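PDB 7E6I: glucose-6-phosphate 1-dehydrogenase from Kluyveromyces lactis, which catalyses the NADP-dependent oxidation of D-glucose 6-phosphate to 6-phospho-D-glucono-1,5-lactone, the first and rate-limiting step of the oxidative pentose phosphate pathway. Local coordinates for residues V61-L65 with V77-L81; F30-E35 with L65-N69. All blocks are in the same frame, centred on the assembly; numbering follows the deposited sequence.

Contact 1. Residues V61-L65 with V77-L81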
loop_
_atom_site.group_PDB
_atom_site.type_symbol
_atom_site.label_atom_id
_atom_site.label_comp_id
_atom_site.label_asym_id
_atom_site.label_seq_id
_atom_site.Cartn_x
_atom_site.Cartn_y
_atom_site.Cartn_z
ATOM N N VAL A 61 -16.933 -10.625 14.428
ATOM C CA VAL A 61 -16.213 -10.614 13.156
ATOM C C VAL A 61 -16.995 -11.325 12.055
ATOM O O VAL A 61 -16.826 -11.016 10.871
ATOM C CB VAL A 61 -14.808 -11.225 13.317
ATOM C CG1 VAL A 61 -14.129 -10.696 14.575
ATOM C CG2 VAL A 61 -14.883 -12.727 13.352
ATOM N N LYS A 62 -17.870 -12.268 12.438
ATOM C CA LYS A 62 -18.731 -13.017 11.524
ATOM C C LYS A 62 -19.418 -12.131 10.484
ATOM O O LYS A 62 -19.473 -12.512 9.307
ATOM C CB LYS A 62 -19.777 -13.803 12.321
ATOM C CG LYS A 62 -20.580 -14.808 11.513
ATOM C CD LYS A 62 -21.221 -15.861 12.419
ATOM C CE LYS A 62 -22.194 -16.763 11.655
ATOM N NZ LYS A 62 -22.270 -18.154 12.212
ATOM N N PRO A 63 -19.949 -10.954 10.844
ATOM C CA PRO A 63 -20.596 -10.110 9.824
ATOM C C PRO A 63 -19.664 -9.628 8.740
ATOM O O PRO A 63 -20.140 -9.024 7.774
ATOM C CB PRO A 63 -21.145 -8.928 10.630
ATOM C CG PRO A 63 -21.306 -9.454 11.984
ATOM C CD PRO A 63 -20.177 -10.405 12.194
ATOM N N PHE A 64 -18.361 -9.865 8.857
ATOM C CA PHE A 64 -17.410 -9.345 7.891
ATOM C C PHE A 64 -16.686 -10.425 7.116
ATOM O O PHE A 64 -16.047 -10.108 6.103
ATOM C CB PHE A 64 -16.391 -8.437 8.593
ATOM C CG PHE A 64 -17.023 -7.268 9.289
ATOM C CD1 PHE A 64 -17.490 -6.185 8.564
ATOM C CD2 PHE A 64 -17.191 -7.273 10.666
ATOM C CE1 PHE A 64 -18.091 -5.107 9.207
ATOM C CE2 PHE A 64 -17.782 -6.208 11.311
ATOM C CZ PHE A 64 -18.234 -5.123 10.586
ATOM N N LEU A 65 -16.776 -11.679 7.544
ATOM C CA LEU A 65 -16.248 -12.768 6.743
ATOM C C LEU A 65 -16.960 -12.788 5.396
ATOM O O LEU A 65 -18.159 -12.514 5.307
ATOM C CB LEU A 65 -16.429 -14.092 7.474
ATOM C CG LEU A 65 -16.023 -14.140 8.952
ATOM C CD1 LEU A 65 -15.903 -15.587 9.413
ATOM C CD2 LEU A 65 -14.722 -13.383 9.231
ATOM N N VAL A 77 -17.224 -21.231 7.484
ATOM C CA VAL A 77 -17.380 -20.105 8.402
ATOM C C VAL A 77 -17.353 -20.595 9.844
ATOM O O VAL A 77 -16.580 -20.099 10.674
ATOM C CB VAL A 77 -18.675 -19.329 8.103
ATOM C CG1 VAL A 77 -19.007 -18.393 9.265
ATOM C CG2 VAL A 77 -18.551 -18.550 6.799
ATOM N N ASN A 78 -18.189 -21.589 10.162
ATOM C CA ASN A 78 -18.240 -22.099 11.528
ATOM C C ASN A 78 -16.964 -22.846 11.881
ATOM O O ASN A 78 -16.487 -22.764 13.019
ATOM C CB ASN A 78 -19.459 -22.997 11.713
ATOM C CG ASN A 78 -20.745 -22.309 11.320
ATOM O OD1 ASN A 78 -21.012 -21.173 11.725
ATOM N ND2 ASN A 78 -21.555 -22.993 10.523
ATOM N N GLU A 79 -16.402 -23.580 10.920
ATOM C CA GLU A 79 -15.095 -24.199 11.114
ATOM C C GLU A 79 -14.070 -23.169 11.570
ATOM O O GLU A 79 -13.382 -23.355 12.581
ATOM C CB GLU A 79 -14.639 -24.845 9.812
ATOM C CG GLU A 79 -14.883 -26.314 9.697
ATOM C CD GLU A 79 -14.494 -26.823 8.332
ATOM O OE1 GLU A 79 -14.934 -26.216 7.332
ATOM O OE2 GLU A 79 -13.736 -27.815 8.257
ATOM N N PHE A 80 -13.975 -22.060 10.830
ATOM C CA PHE A 80 -12.986 -21.028 11.120
ATOM C C PHE A 80 -13.212 -20.408 12.497
ATOM O O PHE A 80 -12.273 -20.279 13.294
ATOM C CB PHE A 80 -13.039 -19.961 10.028
ATOM C CG PHE A 80 -12.165 -18.778 10.292
ATOM C CD1 PHE A 80 -10.788 -18.876 10.164
ATOM C CD2 PHE A 80 -12.716 -17.565 10.674
ATOM C CE1 PHE A 80 -9.979 -17.789 10.407
ATOM C CE2 PHE A 80 -11.908 -16.472 10.917
ATOM C CZ PHE A 80 -10.539 -16.583 10.784
ATOM N N LEU A 81 -14.454 -20.000 12.788
ATOM C CA LEU A 81 -14.755 -19.377 14.074
ATOM C C LEU A 81 -14.343 -20.275 15.231
ATOM O O LEU A 81 -13.874 -19.794 16.267
ATOM C CB LEU A 81 -16.244 -19.036 14.155
ATOM C CG LEU A 81 -16.717 -17.970 13.160
ATOM C CD1 LEU A 81 -18.092 -17.424 13.518
ATOM C CD2 LEU A 81 -15.716 -16.842 13.110
#
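With CG set opposite its own carbonyl carbon (chi1 -47°), Leu65 brings its CD1 methyl up to the helical turn 77-81, and Leu81, whose first torsion falls in the same range (chi1 -65°), reaches back to meet it. The two leucines touch through single methyls, Leu65 CD1 lying 3.9 Å from Leu81 CD2. That one methyl of Leu65 does most of the work on its side: it also approaches the ring of Phe80 obliquely, 4.0 Å from Phe80 CD2, and rests against CG1 of Val77. One turn of helix thus offers three apolar side chains, from Val77, Phe80 and Leu81, to a single leucine just beyond helix 54-61. Val61 adds a looser touch, its CG2 standing 4.2 Å from Leu81 CD2.

Lys62 shows how a long polar side chain can close the edge of such a cluster. Its aliphatic part runs nearly extended across Leu81 at about a right angle, with Lys62 CD 3.7 Å from Leu81 CD1. The ammonium group continues past the apolar patch to Asn78, where Lys62 NZ gives a weak hydrogen bond to Asn78 OD1 at 3.3 Å. The methylenes therefore pack against the hydrophobic side chains while the charged end lies at the border of the apolar patch.

The contact joins the end of helix 54-61 and the chain that follows it to helix 74-83, within the NADP-binding Rossmann domain. Helix 19-34 lies against the same cluster: its Phe30 touches Leu65 and Val77, and meets the Phe80 ring with the two planes inclined at about 55°.

Contact 2. Residues F30-E35 with L65-N69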
loop_
_atom_site.group_PDB
_atom_site.type_symbol
_atom_site.label_atom_id
_atom_site.label_comp_id
_atom_site.label_asym_id
_atom_site.label_seq_id
_atom_site.Cartn_x
_atom_site.Cartn_y
_atom_site.Cartn_z
ATOM N N PHE A 30 -9.840 -15.559 7.362
ATOM C CA PHE A 30 -10.871 -16.491 6.926
ATOM C C PHE A 30 -10.735 -16.802 5.443
ATOM O O PHE A 30 -10.785 -17.968 5.037
ATOM C CB PHE A 30 -12.259 -15.934 7.225
ATOM C CG PHE A 30 -13.357 -16.720 6.582
ATOM C CD1 PHE A 30 -13.526 -18.070 6.884
ATOM C CD2 PHE A 30 -14.194 -16.129 5.646
ATOM C CE1 PHE A 30 -14.529 -18.812 6.279
ATOM C CE2 PHE A 30 -15.194 -16.860 5.038
ATOM C CZ PHE A 30 -15.365 -18.207 5.355
ATOM N N GLY A 31 -10.566 -15.765 4.618
ATOM C CA GLY A 31 -10.388 -15.983 3.191
ATOM C C GLY A 31 -9.271 -16.957 2.889
ATOM O O GLY A 31 -9.424 -17.855 2.063
ATOM N N LEU A 32 -8.132 -16.795 3.559
ATOM C CA LEU A 32 -7.051 -17.759 3.422
ATOM C C LEU A 32 -7.514 -19.156 3.820
ATOM O O LEU A 32 -7.175 -20.144 3.150
ATOM C CB LEU A 32 -5.863 -17.326 4.276
ATOM C CG LEU A 32 -4.918 -16.276 3.696
ATOM C CD1 LEU A 32 -3.964 -15.766 4.774
ATOM C CD2 LEU A 32 -4.142 -16.865 2.556
ATOM N N TYR A 33 -8.302 -19.258 4.902
ATOM C CA TYR A 33 -8.787 -20.564 5.344
ATOM C C TYR A 33 -9.806 -21.125 4.360
ATOM O O TYR A 33 -9.713 -22.287 3.941
ATOM C CB TYR A 33 -9.392 -20.466 6.752
ATOM C CG TYR A 33 -9.982 -21.781 7.230
ATOM C CD1 TYR A 33 -9.169 -22.764 7.793
ATOM C CD2 TYR A 33 -11.342 -22.055 7.097
ATOM C CE1 TYR A 33 -9.700 -23.981 8.222
ATOM C CE2 TYR A 33 -11.876 -23.271 7.516
ATOM C CZ TYR A 33 -11.047 -24.223 8.079
ATOM O OH TYR A 33 -11.560 -25.426 8.505
ATOM N N ARG A 34 -10.772 -20.292 3.965
ATOM C CA ARG A 34 -11.852 -20.721 3.086
ATOM C C ARG A 34 -11.325 -21.291 1.776
ATOM O O ARG A 34 -11.898 -22.241 1.232
ATOM C CB ARG A 34 -12.777 -19.535 2.840
ATOM C CG ARG A 34 -13.808 -19.722 1.776
ATOM C CD ARG A 34 -14.352 -18.375 1.319
ATOM N NE ARG A 34 -13.395 -17.685 0.459
ATOM C CZ ARG A 34 -13.146 -16.381 0.494
ATOM N NH1 ARG A 34 -13.782 -15.589 1.351
ATOM N NH2 ARG A 34 -12.251 -15.867 -0.333
ATOM N N GLU A 35 -10.225 -20.748 1.266
ATOM C CA GLU A 35 -9.642 -21.222 0.025
ATOM C C GLU A 35 -8.525 -22.230 0.257
ATOM O O GLU A 35 -7.801 -22.574 -0.680
ATOM C CB GLU A 35 -9.150 -20.034 -0.794
ATOM C CG GLU A 35 -10.206 -18.940 -0.947
ATOM C CD GLU A 35 -11.235 -19.257 -2.025
ATOM O OE1 GLU A 35 -12.211 -18.486 -2.160
ATOM O OE2 GLU A 35 -11.058 -20.270 -2.745
ATOM N N LEU A 65 -16.776 -11.679 7.544
ATOM C CA LEU A 65 -16.248 -12.768 6.743
ATOM C C LEU A 65 -16.960 -12.788 5.396
ATOM O O LEU A 65 -18.159 -12.514 5.307
ATOM C CB LEU A 65 -16.429 -14.092 7.474
ATOM C CG LEU A 65 -16.023 -14.140 8.952
ATOM C CD1 LEU A 65 -15.903 -15.587 9.413
ATOM C CD2 LEU A 65 -14.722 -13.383 9.231
ATOM N N LYS A 66 -16.212 -13.080 4.342
ATOM C CA LYS A 66 -16.732 -13.034 2.984
ATOM C C LYS A 66 -17.061 -14.444 2.514
ATOM O O LYS A 66 -16.212 -15.335 2.588
ATOM C CB LYS A 66 -15.717 -12.388 2.046
ATOM C CG LYS A 66 -16.158 -11.057 1.484
ATOM C CD LYS A 66 -15.810 -9.939 2.424
ATOM C CE LYS A 66 -16.780 -8.783 2.254
ATOM N NZ LYS A 66 -16.442 -7.629 3.134
ATOM N N LYS A 67 -18.297 -14.645 2.049
ATOM C CA LYS A 67 -18.724 -15.918 1.470
ATOM C C LYS A 67 -18.949 -15.726 -0.024
ATOM O O LYS A 67 -20.060 -15.376 -0.452
ATOM C CB LYS A 67 -19.996 -16.457 2.135
ATOM C CG LYS A 67 -20.021 -16.432 3.656
ATOM C CD LYS A 67 -21.318 -15.802 4.152
ATOM C CE LYS A 67 -22.416 -16.829 4.393
ATOM N NZ LYS A 67 -23.667 -16.187 4.914
ATOM N N PRO A 68 -17.931 -15.935 -0.861
ATOM C CA PRO A 68 -18.153 -15.826 -2.308
ATOM C C PRO A 68 -19.000 -16.957 -2.865
ATOM O O PRO A 68 -19.629 -16.778 -3.914
ATOM C CB PRO A 68 -16.733 -15.850 -2.882
ATOM C CG PRO A 68 -15.941 -16.630 -1.882
ATOM C CD PRO A 68 -16.561 -16.370 -0.535
ATOM N N ASN A 69 -19.036 -18.113 -2.198
ATOM C CA ASN A 69 -19.933 -19.199 -2.569
ATOM C C ASN A 69 -21.266 -19.119 -1.841
ATOM O O ASN A 69 -21.923 -20.148 -1.651
ATOM C CB ASN A 69 -19.258 -20.545 -2.308
ATOM C CG ASN A 69 -17.816 -20.556 -2.744
ATOM O OD1 ASN A 69 -17.332 -19.591 -3.321
ATOM N ND2 ASN A 69 -17.120 -21.645 -2.467
#
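Phe30 and Arg34, one helical turn apart, present flat groups to the chain 65-69 and use them in different ways. The Phe30 ring takes Leu65 on one face: Leu65 CD1 sits 4.2 Å from the ring centroid and 20° off the normal, a CH-pi contact, while Leu65 CB comes within 3.5 Å of Phe30 CD2. Arg34 CB lies over the opposite face, so the ring is held between the loop leucine and its own helical neighbour. The carbonyl oxygen of Lys66 stands at the ring edge, near its plane.

That same oxygen accepts a hydrogen bond from Arg34 NH1, 2.7 Å from Lys66 O. The bond is bent, with an angle of 132° at the hydrogen, and the donor stands above the carbonyl plane. One face of the guanidinium is covered by the pyrrolidine of Pro68, whose CD is 3.4 Å from Arg34 NH1; Gly31 CA lies over the other. A bend at chi3 (76°) brings the guanidinium beside Glu35, in a side-on salt bridge in which Arg34 NE and NH2 both donate to the one oxygen, Glu35 OE1, 3.0 Å from NE.

With an atom over each face and bonds at its edge, the guanidinium is probably restricted in rotation. The carboxylate probably offsets much of the charge of this buried arginine, leaving NH1 to satisfy a main-chain carbonyl of a segment that has no regular secondary structure.

In the fold
Contacts 1 and 2 illustrate how one residue can serve two contacts: both use Leu65, and their centres are 9 Å apart. They also meet directly through the helices, where Val77 CG2 lies 3.5 Å from Phe30 CZ and Phe80 CZ lies 3.6 Å from Phe30 N. Contact 1 sets the chain after helix 54-61 against helix 74-83, and contact 2 sets its continuation against helix 19-34. That helix follows the strand 10-14 and carries Lys22, a probable NADP-binding residue, whose side chain is about 4 Å from that of Val61. The sugar phosphate is about 12 Å from the side chain of Lys66, and none of the residues lining its pocket belongs to either contact.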